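Local coordinates for protein putative agmatinase (Clostridium difficile, PDB 3LHL) that probably hydrolyses agmatine to putrescine and urea, as a manganese-dependent enzyme of the arginase family, at residues Leu199-Asp204 against Arg268-Ile273; Val222-Phe227 against Thr260-Lys265; Ser8-Phe13 against Leu272-Lys277. One frame throughout, in Å; residues are numbered along the deposited sequence.

Contact 1: residues Leu199-Asp204 against Arg268-Ile273. With MN (manganese (II) ion), chain C; MN (manganese (II) ion), chain B.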
ATOM      1  N   LEU A 199      -4.227   2.140  -4.923  1.00 17.48           N
ATOM      2  CA  LEU A 199      -3.513   0.892  -4.683  1.00 14.66           C
ATOM      3  C   LEU A 199      -2.836   0.863  -3.324  1.00 14.27           C
ATOM      4  O   LEU A 199      -1.932   1.650  -3.057  1.00 17.23           O
ATOM      5  CB  LEU A 199      -2.470   0.683  -5.780  1.00 13.11           C
ATOM      6  CG  LEU A 199      -1.492  -0.482  -5.639  1.00 14.11           C
ATOM      7  CD1 LEU A 199      -2.233  -1.808  -5.690  1.00 10.42           C
ATOM      8  CD2 LEU A 199      -0.460  -0.395  -6.762  1.00 14.95           C
ATOM      9  N   THR A 200      -3.284  -0.041  -2.461  1.00 13.81           N
ATOM     10  CA  THR A 200      -2.698  -0.181  -1.136  1.00 13.91           C
ATOM     11  C   THR A 200      -2.079  -1.568  -1.008  1.00 14.39           C
ATOM     12  O   THR A 200      -2.766  -2.589  -1.085  1.00 14.17           O
ATOM     13  CB  THR A 200      -3.750   0.026  -0.009  1.00 14.51           C
ATOM     14  OG1 THR A 200      -3.122  -0.182   1.267  1.00 13.41           O
ATOM     15  CG2 THR A 200      -4.925  -0.939  -0.168  1.00  9.91           C
ATOM     16  N   ILE A 201      -0.768  -1.592  -0.816  1.00 14.55           N
ATOM     17  CA  ILE A 201      -0.036  -2.842  -0.698  1.00 13.85           C
ATOM     18  C   ILE A 201       0.556  -3.084   0.689  1.00 14.55           C
ATOM     19  O   ILE A 201       1.500  -2.402   1.102  1.00 13.75           O
ATOM     20  CB  ILE A 201       1.116  -2.898  -1.734  1.00 12.83           C
ATOM     21  CG1 ILE A 201       0.535  -3.022  -3.142  1.00 12.90           C
ATOM     22  CG2 ILE A 201       2.063  -4.065  -1.423  1.00 12.16           C
ATOM     23  CD1 ILE A 201       1.584  -3.042  -4.237  1.00 13.63           C
ATOM     24  N   ASP A 202      -0.014  -4.044   1.412  1.00 14.22           N
ATOM     25  CA  ASP A 202       0.516  -4.420   2.716  1.00 14.33           C
ATOM     26  C   ASP A 202       1.613  -5.414   2.329  1.00 15.25           C
ATOM     27  O   ASP A 202       1.321  -6.474   1.775  1.00 14.07           O
ATOM     28  CB  ASP A 202      -0.542  -5.127   3.556  1.00 15.07           C
ATOM     29  CG  ASP A 202      -0.021  -5.526   4.916  1.00 16.82           C
ATOM     30  OD1 ASP A 202       1.131  -5.996   4.990  1.00 19.06           O
ATOM     31  OD2 ASP A 202      -0.759  -5.382   5.908  1.00 15.60           O
ATOM     32  N   LEU A 203       2.869  -5.070   2.596  1.00 14.67           N
ATOM     33  CA  LEU A 203       3.979  -5.935   2.222  1.00 14.79           C
ATOM     34  C   LEU A 203       3.950  -7.346   2.804  1.00 15.74           C
ATOM     35  O   LEU A 203       4.635  -8.230   2.288  1.00 14.18           O
ATOM     36  CB  LEU A 203       5.313  -5.253   2.545  1.00 15.29           C
ATOM     37  CG  LEU A 203       5.559  -3.944   1.776  1.00 18.90           C
ATOM     38  CD1 LEU A 203       6.788  -3.234   2.321  1.00 17.29           C
ATOM     39  CD2 LEU A 203       5.717  -4.241   0.288  1.00 14.96           C
ATOM     40  N   ASP A 204       3.174  -7.584   3.863  1.00 16.17           N
ATOM     41  CA  ASP A 204       3.135  -8.944   4.397  1.00 16.01           C
ATOM     42  C   ASP A 204       2.344  -9.876   3.485  1.00 14.96           C
ATOM     43  O   ASP A 204       2.086 -11.021   3.836  1.00 15.57           O
ATOM     44  CB  ASP A 204       2.574  -9.001   5.831  1.00 18.17           C
ATOM     45  CG  ASP A 204       1.113  -8.611   5.924  1.00 20.18           C
ATOM     46  OD1 ASP A 204       0.358  -8.780   4.942  1.00 21.20           O
ATOM     47  OD2 ASP A 204       0.714  -8.145   7.009  1.00 20.69           O
ATOM     48  N   ARG A 268      10.624   1.048  -6.119  1.00 15.36           N
ATOM     49  CA  ARG A 268      11.120   1.443  -7.435  1.00 17.06           C
ATOM     50  C   ARG A 268      10.192   1.040  -8.576  1.00 16.50           C
ATOM     51  O   ARG A 268       9.797   1.884  -9.384  1.00 16.29           O
ATOM     52  CB  ARG A 268      12.501   0.850  -7.703  1.00 16.22           C
ATOM     53  CG  ARG A 268      13.097   1.327  -9.024  1.00 17.61           C
ATOM     54  CD  ARG A 268      14.369   0.584  -9.359  1.00 17.94           C
ATOM     55  NE  ARG A 268      14.097  -0.810  -9.692  1.00 21.92           N
ATOM     56  CZ  ARG A 268      15.024  -1.758  -9.766  1.00 20.00           C
ATOM     57  NH1 ARG A 268      16.295  -1.468  -9.524  1.00 23.17           N
ATOM     58  NH2 ARG A 268      14.680  -2.995 -10.089  1.00 18.51           N
ATOM     59  N   GLU A 269       9.843  -0.243  -8.640  1.00 16.69           N
ATOM     60  CA  GLU A 269       8.980  -0.733  -9.712  1.00 19.37           C
ATOM     61  C   GLU A 269       7.647   0.015  -9.757  1.00 20.25           C
ATOM     62  O   GLU A 269       7.148   0.340 -10.837  1.00 20.18           O
ATOM     63  CB  GLU A 269       8.731  -2.240  -9.558  1.00 20.17           C
ATOM     64  CG  GLU A 269       9.994  -3.066  -9.312  1.00 23.49           C
ATOM     65  CD  GLU A 269      11.029  -2.945 -10.427  1.00 26.86           C
ATOM     66  OE1 GLU A 269      11.162  -3.893 -11.235  1.00 27.87           O
ATOM     67  OE2 GLU A 269      11.710  -1.901 -10.496  1.00 25.79           O
ATOM     68  N   LEU A 270       7.072   0.287  -8.589  1.00 19.78           N
ATOM     69  CA  LEU A 270       5.801   0.998  -8.537  1.00 19.55           C
ATOM     70  C   LEU A 270       5.937   2.427  -9.040  1.00 19.03           C
ATOM     71  O   LEU A 270       5.072   2.910  -9.760  1.00 20.43           O
ATOM     72  CB  LEU A 270       5.236   0.990  -7.115  1.00 20.51           C
ATOM     73  CG  LEU A 270       4.634  -0.352  -6.679  1.00 21.47           C
ATOM     74  CD1 LEU A 270       4.203  -0.281  -5.229  1.00 19.90           C
ATOM     75  CD2 LEU A 270       3.444  -0.689  -7.572  1.00 21.39           C
ATOM     76  N   CYS A 271       7.018   3.106  -8.663  1.00 19.32           N
ATOM     77  CA  CYS A 271       7.234   4.470  -9.125  1.00 18.91           C
ATOM     78  C   CYS A 271       7.347   4.442 -10.643  1.00 19.58           C
ATOM     79  O   CYS A 271       6.742   5.255 -11.339  1.00 20.85           O
ATOM     80  CB  CYS A 271       8.516   5.058  -8.526  1.00 19.17           C
ATOM     81  SG  CYS A 271       8.386   5.575  -6.794  1.00 21.85           S
ATOM     82  N   LEU A 272       8.129   3.498 -11.155  1.00 19.31           N
ATOM     83  CA  LEU A 272       8.309   3.373 -12.592  1.00 20.06           C
ATOM     84  C   LEU A 272       6.963   3.177 -13.287  1.00 20.33           C
ATOM     85  O   LEU A 272       6.605   3.919 -14.201  1.00 18.84           O
ATOM     86  CB  LEU A 272       9.244   2.202 -12.899  1.00 19.34           C
ATOM     87  CG  LEU A 272      10.701   2.448 -12.493  1.00 21.22           C
ATOM     88  CD1 LEU A 272      11.521   1.182 -12.671  1.00 20.04           C
ATOM     89  CD2 LEU A 272      11.271   3.586 -13.330  1.00 20.94           C
ATOM     90  N   ILE A 273       6.215   2.184 -12.830  1.00 19.88           N
ATOM     91  CA  ILE A 273       4.910   1.875 -13.394  1.00 21.87           C
ATOM     92  C   ILE A 273       3.964   3.074 -13.427  1.00 21.21           C
ATOM     93  O   ILE A 273       3.361   3.370 -14.457  1.00 19.79           O
ATOM     94  CB  ILE A 273       4.266   0.699 -12.611  1.00 24.51           C
ATOM     95  CG1 ILE A 273       4.365  -0.567 -13.452  1.00 25.84           C
ATOM     96  CG2 ILE A 273       2.826   1.003 -12.229  1.00 27.80           C
ATOM     97  CD1 ILE A 273       5.767  -0.885 -13.877  1.00 27.28           C
TER
HETATM   98 MN    MN C 302      -1.218  -7.531   6.791  1.00 17.84          MN
HETATM   99 MN    MN B 301      -2.879  -4.823   6.258  1.00 18.22          MN

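Contact 2: residues Val222-Phe227 against Thr260-Lys265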
ATOM      1  N   VAL A 222       3.091 -15.475  -1.416  1.00 18.18           N
ATOM      2  CA  VAL A 222       3.846 -15.566  -2.668  1.00 18.38           C
ATOM      3  C   VAL A 222       5.278 -15.080  -2.476  1.00 18.86           C
ATOM      4  O   VAL A 222       5.563 -14.302  -1.559  1.00 18.06           O
ATOM      5  CB  VAL A 222       3.202 -14.713  -3.781  1.00 18.73           C
ATOM      6  CG1 VAL A 222       1.938 -15.388  -4.299  1.00 18.74           C
ATOM      7  CG2 VAL A 222       2.888 -13.321  -3.252  1.00 16.32           C
ATOM      8  N   ASN A 223       6.184 -15.556  -3.323  1.00 18.81           N
ATOM      9  CA  ASN A 223       7.575 -15.123  -3.242  1.00 20.51           C
ATOM     10  C   ASN A 223       7.684 -13.854  -4.079  1.00 20.15           C
ATOM     11  O   ASN A 223       6.687 -13.391  -4.627  1.00 20.59           O
ATOM     12  CB  ASN A 223       8.530 -16.196  -3.774  1.00 19.59           C
ATOM     13  CG  ASN A 223       8.176 -16.658  -5.174  1.00 22.33           C
ATOM     14  OD1 ASN A 223       7.793 -15.862  -6.033  1.00 24.14           O
ATOM     15  ND2 ASN A 223       8.324 -17.953  -5.416  1.00 23.75           N
ATOM     16  N   TYR A 224       8.884 -13.297  -4.193  1.00 20.00           N
ATOM     17  CA  TYR A 224       9.047 -12.069  -4.957  1.00 20.09           C
ATOM     18  C   TYR A 224       8.883 -12.224  -6.468  1.00 20.58           C
ATOM     19  O   TYR A 224       8.341 -11.339  -7.127  1.00 19.31           O
ATOM     20  CB  TYR A 224      10.410 -11.423  -4.684  1.00 17.97           C
ATOM     21  CG  TYR A 224      10.504 -10.054  -5.318  1.00 19.14           C
ATOM     22  CD1 TYR A 224       9.984  -8.934  -4.672  1.00 19.60           C
ATOM     23  CD2 TYR A 224      11.007  -9.894  -6.610  1.00 19.86           C
ATOM     24  CE1 TYR A 224       9.951  -7.695  -5.295  1.00 18.76           C
ATOM     25  CE2 TYR A 224      10.980  -8.652  -7.246  1.00 18.90           C
ATOM     26  CZ  TYR A 224      10.447  -7.559  -6.580  1.00 20.07           C
ATOM     27  OH  TYR A 224      10.386  -6.334  -7.199  1.00 20.48           O
ATOM     28  N   ARG A 225       9.363 -13.333  -7.016  1.00 22.05           N
ATOM     29  CA  ARG A 225       9.269 -13.555  -8.454  1.00 24.20           C
ATOM     30  C   ARG A 225       7.812 -13.583  -8.905  1.00 22.85           C
ATOM     31  O   ARG A 225       7.464 -13.048  -9.959  1.00 21.92           O
ATOM     32  CB  ARG A 225       9.960 -14.864  -8.842  1.00 26.66           C
ATOM     33  CG  ARG A 225      10.720 -14.776 -10.156  1.00 33.81           C
ATOM     34  CD  ARG A 225      11.084 -16.149 -10.684  1.00 36.84           C
ATOM     35  NE  ARG A 225      11.650 -16.988  -9.637  1.00 42.73           N
ATOM     36  CZ  ARG A 225      11.960 -18.269  -9.793  1.00 44.85           C
ATOM     37  NH1 ARG A 225      11.761 -18.867 -10.960  1.00 45.42           N
ATOM     38  NH2 ARG A 225      12.455 -18.953  -8.773  1.00 47.48           N
ATOM     39  N   GLU A 226       6.961 -14.211  -8.102  1.00 22.57           N
ATOM     40  CA  GLU A 226       5.539 -14.284  -8.413  1.00 22.24           C
ATOM     41  C   GLU A 226       4.900 -12.908  -8.242  1.00 19.58           C
ATOM     42  O   GLU A 226       4.128 -12.461  -9.088  1.00 19.17           O
ATOM     43  CB  GLU A 226       4.844 -15.282  -7.483  1.00 25.70           C
ATOM     44  CG  GLU A 226       5.360 -16.713  -7.607  1.00 29.96           C
ATOM     45  CD  GLU A 226       4.874 -17.614  -6.482  1.00 30.85           C
ATOM     46  OE1 GLU A 226       5.185 -17.326  -5.308  1.00 29.73           O
ATOM     47  OE2 GLU A 226       4.185 -18.612  -6.775  1.00 35.21           O
ATOM     48  N   PHE A 227       5.239 -12.229  -7.152  1.00 17.85           N
ATOM     49  CA  PHE A 227       4.665 -10.919  -6.880  1.00 17.17           C
ATOM     50  C   PHE A 227       4.966  -9.848  -7.925  1.00 17.30           C
ATOM     51  O   PHE A 227       4.069  -9.102  -8.324  1.00 17.64           O
ATOM     52  CB  PHE A 227       5.122 -10.401  -5.514  1.00 17.37           C
ATOM     53  CG  PHE A 227       4.422  -9.137  -5.089  1.00 17.61           C
ATOM     54  CD1 PHE A 227       3.107  -9.177  -4.627  1.00 17.50           C
ATOM     55  CD2 PHE A 227       5.057  -7.905  -5.194  1.00 17.49           C
ATOM     56  CE1 PHE A 227       2.434  -8.007  -4.278  1.00 16.97           C
ATOM     57  CE2 PHE A 227       4.390  -6.724  -4.846  1.00 18.11           C
ATOM     58  CZ  PHE A 227       3.076  -6.777  -4.389  1.00 17.33           C
ATOM     59  N   THR A 260      14.015  -5.004   3.855  1.00 16.69           N
ATOM     60  CA  THR A 260      14.169  -3.601   3.490  1.00 16.86           C
ATOM     61  C   THR A 260      14.509  -3.484   2.006  1.00 17.80           C
ATOM     62  O   THR A 260      13.998  -2.614   1.298  1.00 15.98           O
ATOM     63  CB  THR A 260      15.288  -2.947   4.331  1.00 17.88           C
ATOM     64  OG1 THR A 260      14.949  -3.045   5.722  1.00 16.86           O
ATOM     65  CG2 THR A 260      15.469  -1.471   3.955  1.00 16.02           C
ATOM     66  N   VAL A 261      15.376  -4.376   1.541  1.00 17.85           N
ATOM     67  CA  VAL A 261      15.789  -4.380   0.151  1.00 16.64           C
ATOM     68  C   VAL A 261      14.575  -4.670  -0.722  1.00 16.11           C
ATOM     69  O   VAL A 261      14.385  -4.053  -1.764  1.00 13.73           O
ATOM     70  CB  VAL A 261      16.878  -5.449  -0.091  1.00 19.05           C
ATOM     71  CG1 VAL A 261      17.296  -5.452  -1.551  1.00 17.86           C
ATOM     72  CG2 VAL A 261      18.076  -5.172   0.807  1.00 17.73           C
ATOM     73  N   ILE A 262      13.753  -5.615  -0.284  1.00 15.82           N
ATOM     74  CA  ILE A 262      12.551  -5.976  -1.023  1.00 15.25           C
ATOM     75  C   ILE A 262      11.617  -4.772  -1.137  1.00 15.57           C
ATOM     76  O   ILE A 262      11.067  -4.501  -2.205  1.00 15.89           O
ATOM     77  CB  ILE A 262      11.805  -7.134  -0.326  1.00 13.74           C
ATOM     78  CG1 ILE A 262      12.697  -8.385  -0.315  1.00 15.17           C
ATOM     79  CG2 ILE A 262      10.476  -7.389  -1.013  1.00 13.06           C
ATOM     80  CD1 ILE A 262      12.077  -9.602   0.363  1.00 11.69           C
ATOM     81  N   ALA A 263      11.442  -4.050  -0.032  1.00 14.99           N
ATOM     82  CA  ALA A 263      10.570  -2.879  -0.022  1.00 15.21           C
ATOM     83  C   ALA A 263      11.117  -1.812  -0.975  1.00 15.55           C
ATOM     84  O   ALA A 263      10.361  -1.132  -1.671  1.00 14.75           O
ATOM     85  CB  ALA A 263      10.465  -2.312   1.399  1.00 12.99           C
ATOM     86  N   CYS A 264      12.436  -1.673  -0.996  1.00 15.06           N
ATOM     87  CA  CYS A 264      13.071  -0.686  -1.852  1.00 16.56           C
ATOM     88  C   CYS A 264      12.825  -1.005  -3.314  1.00 17.26           C
ATOM     89  O   CYS A 264      12.506  -0.117  -4.101  1.00 17.22           O
ATOM     90  CB  CYS A 264      14.569  -0.628  -1.575  1.00 14.79           C
ATOM     91  SG  CYS A 264      14.995   0.177  -0.009  1.00 17.03           S
ATOM     92  N   LYS A 265      12.961  -2.278  -3.674  1.00 16.48           N
ATOM     93  CA  LYS A 265      12.753  -2.686  -5.054  1.00 17.02           C
ATOM     94  C   LYS A 265      11.285  -2.520  -5.439  1.00 16.32           C
ATOM     95  O   LYS A 265      10.969  -2.077  -6.545  1.00 16.55           O
ATOM     96  CB  LYS A 265      13.196  -4.137  -5.253  1.00 17.97           C
ATOM     97  CG  LYS A 265      13.220  -4.588  -6.710  1.00 19.05           C
ATOM     98  CD  LYS A 265      13.800  -5.993  -6.835  1.00 18.48           C
ATOM     99  CE  LYS A 265      14.045  -6.370  -8.284  1.00 18.71           C
ATOM    100  NZ  LYS A 265      14.828  -7.634  -8.387  1.00 21.59           N
TER

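Contact 3: residues Ser8-Phe13 against Leu272-Lys277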
ATOM      1  N   SER A   8       7.285  17.362 -10.607  1.00 31.90           N
ATOM      2  CA  SER A   8       6.938  15.942 -10.548  1.00 29.07           C
ATOM      3  C   SER A   8       5.443  15.653 -10.467  1.00 27.93           C
ATOM      4  O   SER A   8       4.675  16.440  -9.916  1.00 26.88           O
ATOM      5  CB  SER A   8       7.645  15.290  -9.357  1.00 29.04           C
ATOM      6  OG  SER A   8       9.052  15.456  -9.428  1.00 28.84           O
ATOM      7  N   ASN A   9       5.038  14.517 -11.029  1.00 26.48           N
ATOM      8  CA  ASN A   9       3.641  14.099 -11.000  1.00 25.90           C
ATOM      9  C   ASN A   9       3.417  13.092  -9.871  1.00 24.31           C
ATOM     10  O   ASN A   9       2.287  12.875  -9.435  1.00 23.32           O
ATOM     11  CB  ASN A   9       3.237  13.468 -12.336  1.00 28.41           C
ATOM     12  CG  ASN A   9       3.324  14.445 -13.495  1.00 31.11           C
ATOM     13  OD1 ASN A   9       2.759  15.538 -13.445  1.00 31.36           O
ATOM     14  ND2 ASN A   9       4.033  14.052 -14.549  1.00 32.56           N
ATOM     15  N   LEU A  10       4.501  12.480  -9.403  1.00 22.31           N
ATOM     16  CA  LEU A  10       4.431  11.500  -8.323  1.00 20.19           C
ATOM     17  C   LEU A  10       5.193  12.034  -7.110  1.00 19.87           C
ATOM     18  O   LEU A  10       6.387  12.343  -7.199  1.00 19.14           O
ATOM     19  CB  LEU A  10       5.036  10.172  -8.780  1.00 20.90           C
ATOM     20  CG  LEU A  10       4.975   8.966  -7.834  1.00 21.77           C
ATOM     21  CD1 LEU A  10       3.523   8.619  -7.509  1.00 17.68           C
ATOM     22  CD2 LEU A  10       5.677   7.776  -8.491  1.00 20.72           C
ATOM     23  N   ILE A  11       4.494  12.148  -5.986  1.00 18.47           N
ATOM     24  CA  ILE A  11       5.079  12.655  -4.750  1.00 17.69           C
ATOM     25  C   ILE A  11       5.156  11.532  -3.720  1.00 18.92           C
ATOM     26  O   ILE A  11       4.131  11.063  -3.209  1.00 18.99           O
ATOM     27  CB  ILE A  11       4.232  13.812  -4.173  1.00 18.81           C
ATOM     28  CG1 ILE A  11       3.972  14.859  -5.265  1.00 18.50           C
ATOM     29  CG2 ILE A  11       4.944  14.438  -2.974  1.00 18.01           C
ATOM     30  CD1 ILE A  11       5.228  15.473  -5.864  1.00 17.78           C
ATOM     31  N   VAL A  12       6.381  11.112  -3.428  1.00 16.88           N
ATOM     32  CA  VAL A  12       6.654  10.038  -2.482  1.00 16.55           C
ATOM     33  C   VAL A  12       6.990  10.612  -1.114  1.00 17.70           C
ATOM     34  O   VAL A  12       7.842  11.493  -0.998  1.00 20.31           O
ATOM     35  CB  VAL A  12       7.865   9.195  -2.939  1.00 15.64           C
ATOM     36  CG1 VAL A  12       8.087   8.044  -1.982  1.00 13.05           C
ATOM     37  CG2 VAL A  12       7.654   8.702  -4.361  1.00 10.99           C
ATOM     38  N   PHE A  13       6.325  10.116  -0.078  1.00 17.07           N
ATOM     39  CA  PHE A  13       6.599  10.596   1.269  1.00 17.02           C
ATOM     40  C   PHE A  13       6.439   9.460   2.264  1.00 17.00           C
ATOM     41  O   PHE A  13       5.694   8.504   2.026  1.00 18.34           O
ATOM     42  CB  PHE A  13       5.692  11.794   1.621  1.00 15.69           C
ATOM     43  CG  PHE A  13       4.231  11.457   1.736  1.00 16.14           C
ATOM     44  CD1 PHE A  13       3.654  11.219   2.981  1.00 16.00           C
ATOM     45  CD2 PHE A  13       3.427  11.392   0.600  1.00 16.69           C
ATOM     46  CE1 PHE A  13       2.295  10.922   3.099  1.00 14.28           C
ATOM     47  CE2 PHE A  13       2.068  11.093   0.703  1.00 16.46           C
ATOM     48  CZ  PHE A  13       1.500  10.858   1.957  1.00 17.87           C
ATOM     49  N   LEU A 272       8.129   3.498 -11.155  1.00 19.31           N
ATOM     50  CA  LEU A 272       8.309   3.373 -12.592  1.00 20.06           C
ATOM     51  C   LEU A 272       6.963   3.177 -13.287  1.00 20.33           C
ATOM     52  O   LEU A 272       6.605   3.919 -14.201  1.00 18.84           O
ATOM     53  CB  LEU A 272       9.244   2.202 -12.899  1.00 19.34           C
ATOM     54  CG  LEU A 272      10.701   2.448 -12.493  1.00 21.22           C
ATOM     55  CD1 LEU A 272      11.521   1.182 -12.671  1.00 20.04           C
ATOM     56  CD2 LEU A 272      11.271   3.586 -13.330  1.00 20.94           C
ATOM     57  N   ILE A 273       6.215   2.184 -12.830  1.00 19.88           N
ATOM     58  CA  ILE A 273       4.910   1.875 -13.394  1.00 21.87           C
ATOM     59  C   ILE A 273       3.964   3.074 -13.427  1.00 21.21           C
ATOM     60  O   ILE A 273       3.361   3.370 -14.457  1.00 19.79           O
ATOM     61  CB  ILE A 273       4.266   0.699 -12.611  1.00 24.51           C
ATOM     62  CG1 ILE A 273       4.365  -0.567 -13.452  1.00 25.84           C
ATOM     63  CG2 ILE A 273       2.826   1.003 -12.229  1.00 27.80           C
ATOM     64  CD1 ILE A 273       5.767  -0.885 -13.877  1.00 27.28           C
ATOM     65  N   ILE A 274       3.840   3.764 -12.300  1.00 20.60           N
ATOM     66  CA  ILE A 274       2.954   4.914 -12.215  1.00 20.96           C
ATOM     67  C   ILE A 274       3.499   6.085 -13.031  1.00 21.13           C
ATOM     68  O   ILE A 274       2.764   6.715 -13.793  1.00 18.11           O
ATOM     69  CB  ILE A 274       2.758   5.352 -10.738  1.00 19.60           C
ATOM     70  CG1 ILE A 274       2.163   4.197  -9.933  1.00 18.38           C
ATOM     71  CG2 ILE A 274       1.828   6.557 -10.661  1.00 18.85           C
ATOM     72  CD1 ILE A 274       2.114   4.453  -8.445  1.00 18.64           C
ATOM     73  N   SER A 275       4.789   6.363 -12.879  1.00 21.98           N
ATOM     74  CA  SER A 275       5.416   7.466 -13.600  1.00 24.41           C
ATOM     75  C   SER A 275       5.285   7.319 -15.108  1.00 25.94           C
ATOM     76  O   SER A 275       5.060   8.302 -15.818  1.00 26.34           O
ATOM     77  CB  SER A 275       6.894   7.573 -13.228  1.00 23.08           C
ATOM     78  OG  SER A 275       7.039   7.943 -11.871  1.00 25.42           O
ATOM     79  N   ASP A 276       5.412   6.090 -15.597  1.00 27.08           N
ATOM     80  CA  ASP A 276       5.315   5.843 -17.028  1.00 28.93           C
ATOM     81  C   ASP A 276       3.919   6.116 -17.568  1.00 30.18           C
ATOM     82  O   ASP A 276       3.772   6.654 -18.666  1.00 28.61           O
ATOM     83  CB  ASP A 276       5.718   4.406 -17.358  1.00 28.67           C
ATOM     84  CG  ASP A 276       5.792   4.157 -18.853  1.00 29.75           C
ATOM     85  OD1 ASP A 276       6.585   4.846 -19.522  1.00 31.10           O
ATOM     86  OD2 ASP A 276       5.058   3.281 -19.360  1.00 31.01           O
ATOM     87  N   LYS A 277       2.896   5.748 -16.803  1.00 32.92           N
ATOM     88  CA  LYS A 277       1.521   5.970 -17.238  1.00 36.67           C
ATOM     89  C   LYS A 277       1.209   7.452 -17.330  1.00 38.52           C
ATOM     90  O   LYS A 277       0.585   7.903 -18.289  1.00 38.97           O
ATOM     91  CB  LYS A 277       0.530   5.298 -16.289  1.00 38.36           C
ATOM     92  CG  LYS A 277       0.501   3.792 -16.412  1.00 41.44           C
ATOM     93  CD  LYS A 277      -0.743   3.206 -15.765  1.00 42.24           C
ATOM     94  CE  LYS A 277      -0.794   1.709 -15.985  1.00 41.76           C
ATOM     95  NZ  LYS A 277      -0.605   1.390 -17.425  1.00 42.08           N
TER

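Contact 1: residues Leu199-Asp204 against Arg268-Ile273
Asp202 OD2 bridges manganese B and manganese C, at 2.2 and 2.4 Å, while the strand carrying Asp202 packs against Leu270 through Ile201 and Leu199. Two residues on, Asp204 OD2 binds manganese C at 2.0 Å, completing the Asp-x-Asp pair at the C-terminal end of the strand. His98, Asp121 and Asp125 fill out the site of manganese B; Asp121 and His123 do so for manganese C. Thr200 acts in the second shell: its OG1 is hydrogen-bonded to His98 NE2, while His98 ND1 binds manganese B.

Residues alternate along the strand, which turns Leu199 and Ile201 toward the helix. Ile201 holds its chain extended (chi2 178°), placing CD1 tip to tip with Leu270 CD1 at 3.9 Å. Leu199 comes in at a slant, its CD2 4.0 Å from Leu270 CD2. Both branches of a single leucine therefore receive one strand residue each. On the helix, Arg268 NE makes a salt bridge to Glu269 OE2 at 2.7 Å, the carboxylate being met from above its plane, and Ser45 OG holds Glu269 OE1.

Strand 196-202 runs between parallel strands 240-247 and 115-120 of the arginase-fold sheet. Helix 258-278 covers it, and Leu270 is also touched by Ile246 of strand 240-247 and by Phe231 of helix 229-235.

Contact 2: residues Val222-Phe227 against Thr260-Lys265
Tyr224 carries this contact alone from its side, meeting Lys265 with the phenol end of its ring and Ile262 with the inner part. The hydroxyl OH lies 3.4 Å from Lys265 CG, and CZ is 3.7 Å from Lys265 CD, so it is the aliphatic stem of the lysine that touches the ring. That stem is fully extended beyond CG and runs at a slant past the phenol, bringing NZ to 4.1 Å from Tyr224 CE2. At the other end of the ring, CD1 comes 4.0 Å from Ile262 CG2, the isoleucine and tyrosine side chains running antiparallel alongside one another. Tyr224 CG stands opposite the backbone N (chi1 -172°), which sends the ring out from the short helix toward helix 258-278.

The first turn of helix 224-227 is fixed by a capping box. Asn223, the N-cap, accepts from Glu226 N through OD1 at 2.8 Å, with the donor nearly on the line of the C=O bond. In return Asn223 N gives a nearly straight bond (172°) to Glu226 OE1, also at 2.8 Å. This pair of reciprocal bonds sets the start of the helix and hence the position from which Tyr224 projects.

Further out, Ile266 and Glu269 extend the surface touched by Tyr224. Phe227, one turn on, packs against Ile266, Val205 and Leu206, and Leu206 also touches Ile262.

Contact 3: residues Ser8-Phe13 against Leu272-Lys277
Leu10 spans the gap to Ser275 and Ile274, starting from a backbone whose CA is just 6.7 Å from Ser275 CA. Its CB already points toward the helix and lies 4.3 Å from Ser275 OG. CG continues opposite the backbone N (chi1 -176°), and the two methyls then part company. CD1 reaches Ile274 CG2 at 4.1 Å, the two side chains crossing at about a right angle. CD2 instead comes 3.6 Å from Ser275 OG, an apolar approach to a hydroxyl that is already engaged: OG donates to the carbonyl oxygen of Cys271, one turn back in the same helix. The serine can thus sit buried against a methyl with its polar atom satisfied.

The layering is that of the arginase alpha/beta fold: strand 10-15 runs in the parallel sheet between strands 57-62 and 90-95, and the last helix, 258-278, packs on one face of it. Leu10 also touches Val90 and Phe92 of the neighbouring strand, whereas Ser275 packs on Ile57 at the start of the other strand and on Tyr55 in the loop before it. Next along the helix, Asp276 OD1 is hydrogen-bonded to Tyr55 OH.

Overall arrangement
Helix 258-278 supplies one side of all three contacts, and their order along it is contact 2, contact 1, contact 3. Contacts 1 and 2 have centres 10 Å apart and join directly: Ile201 CD1 lies 4.0 Å from Phe227 CZ, and Leu203 CD1 is 3.9 Å from Ala263 CB. Contacts 1 and 3, with centres 11 Å apart, share Leu272 and Ile273 and meet where Leu10 CD2 comes 3.7 Å from Cys271 CA. Contacts 2 and 3 do not touch, nearest atoms being about 7 Å apart. Only contact 1 holds manganese ligands; in contact 2 the Ile262 side chain is about 11 Å from those of Asp202 and Asp204; contact 3 lies away from the annotated sites.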